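Phenylacetic acid degradation-related protein (Ralstonia eutropha JMP134, PDB 2PIM) probably hydrolyses the thioester bond of acyl-CoA substrates, as a putative thioesterase of the hotdog-fold superfamily. Local coordinates at residues M71-T76 with N113-V118. Sequence-based numbering, arbitrary orientation.
Sequences MLVTAT and NVCNVV
Val73 and Val117 both hold CG1 anti to the backbone N (chi1 178° and -159°), which places each CG2 beside its own N and turns the two CG2 methyls onto each other. They meet at 3.4 Å, Val73 CG2 to Val117 CG2, tighter than usual for two carbons. The same Val73 methyl, CG2, also lies 4.2 Å from Cys115 CB, so it rests against two residues that point from one face of the strand. Leu72 CD2 touches the other branch of Val117, CG1, at 4.0 Å, and these two side chains run past each other in opposite directions. No hydrogen bond links the segments; the contact is apolar and buried. This is the C-terminal end of helix 58-75 lying on the curved antiparallel sheet, the helix-on-sheet packing of the hotdog fold. Cys135 of the adjacent strand 126-136 touches both valines, and Leu72 also packs on Ala105 and Leu107 of strand 99-107. Within 71-76, Val73 O accepts from both Thr76 N and Thr76 OG1. Thr76 OG1 lies in the carbonyl plane on a lone pair of Val73 O, at 2.7 Å and a C=O...OG1 angle of 142°.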
HETATM    1  N   MSE A  71      -5.521  12.289   3.748  1.00 29.89           N
HETATM    2  CA  MSE A  71      -5.928  13.609   3.217  1.00 27.85           C
HETATM    3  C   MSE A  71      -7.112  14.148   4.002  1.00 25.61           C
HETATM    4  O   MSE A  71      -7.141  15.331   4.437  1.00 21.16           O
HETATM    5  CB  MSE A  71      -6.298  13.556   1.719  1.00 29.73           C
HETATM    6  CG  MSE A  71      -5.133  13.723   0.716  1.00 38.91           C
HETATM    7 SE   MSE A  71      -3.962  15.269   1.095  0.75 38.20          SE
HETATM    8  CE  MSE A  71      -2.582  14.360   2.297  1.00 38.12           C
ATOM      9  N   LEU A  72      -8.100  13.290   4.183  1.00 24.53           N
ATOM     10  CA  LEU A  72      -9.277  13.689   4.973  1.00 25.71           C
ATOM     11  C   LEU A  72      -8.857  14.178   6.392  1.00 24.23           C
ATOM     12  O   LEU A  72      -9.242  15.263   6.823  1.00 26.69           O
ATOM     13  CB  LEU A  72     -10.300  12.559   5.022  1.00 22.07           C
ATOM     14  CG  LEU A  72     -11.441  12.845   6.016  1.00 26.35           C
ATOM     15  CD1 LEU A  72     -12.106  14.196   5.797  1.00 21.42           C
ATOM     16  CD2 LEU A  72     -12.418  11.729   5.918  1.00 24.08           C
ATOM     17  N   VAL A  73      -8.007  13.403   7.068  1.00 24.60           N
ATOM     18  CA  VAL A  73      -7.548  13.783   8.400  1.00 25.61           C
ATOM     19  C   VAL A  73      -6.864  15.114   8.360  1.00 25.86           C
ATOM     20  O   VAL A  73      -7.162  15.972   9.180  1.00 26.00           O
ATOM     21  CB  VAL A  73      -6.595  12.755   9.046  1.00 26.64           C
ATOM     22  CG1 VAL A  73      -6.130  13.241  10.406  1.00 29.72           C
ATOM     23  CG2 VAL A  73      -7.283  11.409   9.167  1.00 27.62           C
ATOM     24  N   THR A  74      -5.956  15.289   7.396  1.00 27.68           N
ATOM     25  CA  THR A  74      -5.194  16.559   7.227  1.00 25.12           C
ATOM     26  C   THR A  74      -6.086  17.758   6.994  1.00 23.47           C
ATOM     27  O   THR A  74      -5.877  18.846   7.574  1.00 23.68           O
ATOM     28  CB  THR A  74      -4.148  16.400   6.085  1.00 25.57           C
ATOM     29  OG1 THR A  74      -3.283  15.323   6.437  1.00 24.21           O
ATOM     30  CG2 THR A  74      -3.299  17.643   5.904  1.00 27.79           C
ATOM     31  N   ALA A  75      -7.095  17.570   6.157  1.00 21.76           N
ATOM     32  CA  ALA A  75      -8.104  18.605   5.939  1.00 24.40           C
ATOM     33  C   ALA A  75      -8.700  19.195   7.218  1.00 24.26           C
ATOM     34  O   ALA A  75      -9.070  20.371   7.226  1.00 27.83           O
ATOM     35  CB  ALA A  75      -9.203  18.078   5.059  1.00 25.15           C
ATOM     36  N   THR A  76      -8.802  18.387   8.283  1.00 25.59           N
ATOM     37  CA  THR A  76      -9.390  18.827   9.560  1.00 26.65           C
ATOM     38  C   THR A  76      -8.393  19.528  10.503  1.00 27.18           C
ATOM     39  O   THR A  76      -8.805  20.115  11.489  1.00 26.76           O
ATOM     40  CB  THR A  76     -10.126  17.671  10.334  1.00 24.74           C
ATOM     41  OG1 THR A  76      -9.187  16.726  10.878  1.00 28.84           O
ATOM     42  CG2 THR A  76     -11.070  16.950   9.439  1.00 31.82           C
ATOM     43  N   ASN A 113      -6.428  13.056  20.023  1.00 19.38           N
ATOM     44  CA  ASN A 113      -5.191  12.684  19.343  1.00 17.51           C
ATOM     45  C   ASN A 113      -5.324  11.542  18.352  1.00 18.43           C
ATOM     46  O   ASN A 113      -4.384  11.282  17.628  1.00 19.35           O
ATOM     47  CB  ASN A 113      -4.074  12.392  20.343  1.00 12.55           C
ATOM     48  CG  ASN A 113      -3.727  13.611  21.199  1.00 18.46           C
ATOM     49  OD1 ASN A 113      -3.068  14.575  20.777  1.00  7.78           O
ATOM     50  ND2 ASN A 113      -4.184  13.569  22.411  1.00  2.00           N
ATOM     51  N   VAL A 114      -6.451  10.849  18.308  1.00 20.39           N
ATOM     52  CA  VAL A 114      -6.622   9.774  17.316  1.00 22.84           C
ATOM     53  C   VAL A 114      -7.820  10.007  16.430  1.00 24.08           C
ATOM     54  O   VAL A 114      -8.876  10.414  16.923  1.00 25.77           O
ATOM     55  CB  VAL A 114      -6.824   8.386  17.996  1.00 25.38           C
ATOM     56  CG1 VAL A 114      -6.741   7.281  16.975  1.00 30.38           C
ATOM     57  CG2 VAL A 114      -5.784   8.181  19.037  1.00 27.10           C
ATOM     58  N   CYS A 115      -7.670   9.717  15.138  1.00 22.31           N
ATOM     59  CA  CYS A 115      -8.787   9.727  14.216  1.00 23.15           C
ATOM     60  C   CYS A 115      -8.886   8.342  13.614  1.00 24.20           C
ATOM     61  O   CYS A 115      -7.890   7.759  13.253  1.00 24.34           O
ATOM     62  CB  CYS A 115      -8.593  10.756  13.091  1.00 20.76           C
ATOM     63  SG  CYS A 115      -8.710  12.439  13.723  1.00 31.54           S
ATOM     64  N   ASN A 116     -10.098   7.830  13.557  1.00 23.76           N
ATOM     65  CA  ASN A 116     -10.406   6.575  12.918  1.00 25.85           C
ATOM     66  C   ASN A 116     -11.119   6.913  11.630  1.00 22.96           C
ATOM     67  O   ASN A 116     -12.139   7.596  11.636  1.00 21.19           O
ATOM     68  CB  ASN A 116     -11.263   5.739  13.849  1.00 30.25           C
ATOM     69  CG  ASN A 116     -10.594   5.503  15.203  1.00 37.09           C
ATOM     70  OD1 ASN A 116      -9.750   4.604  15.349  1.00 48.13           O
ATOM     71  ND2 ASN A 116     -10.960   6.306  16.192  1.00 35.94           N
ATOM     72  N   VAL A 117     -10.539   6.484  10.517  1.00 25.24           N
ATOM     73  CA  VAL A 117     -11.005   6.856   9.186  1.00 26.01           C
ATOM     74  C   VAL A 117     -11.332   5.582   8.447  1.00 29.14           C
ATOM     75  O   VAL A 117     -10.653   4.599   8.643  1.00 26.73           O
ATOM     76  CB  VAL A 117      -9.902   7.577   8.385  1.00 27.43           C
ATOM     77  CG1 VAL A 117     -10.539   8.411   7.247  1.00 32.37           C
ATOM     78  CG2 VAL A 117      -9.054   8.463   9.269  1.00 30.76           C
ATOM     79  N   VAL A 118     -12.372   5.580   7.620  1.00 28.60           N
ATOM     80  CA  VAL A 118     -12.603   4.467   6.710  1.00 32.08           C
ATOM     81  C   VAL A 118     -12.471   5.002   5.278  1.00 29.91           C
ATOM     82  O   VAL A 118     -12.815   6.148   4.999  1.00 30.62           O
ATOM     83  CB  VAL A 118     -13.976   3.773   6.899  1.00 34.30           C
ATOM     84  CG1 VAL A 118     -14.190   3.393   8.379  1.00 39.73           C
ATOM     85  CG2 VAL A 118     -15.067   4.656   6.470  1.00 38.65           C
TER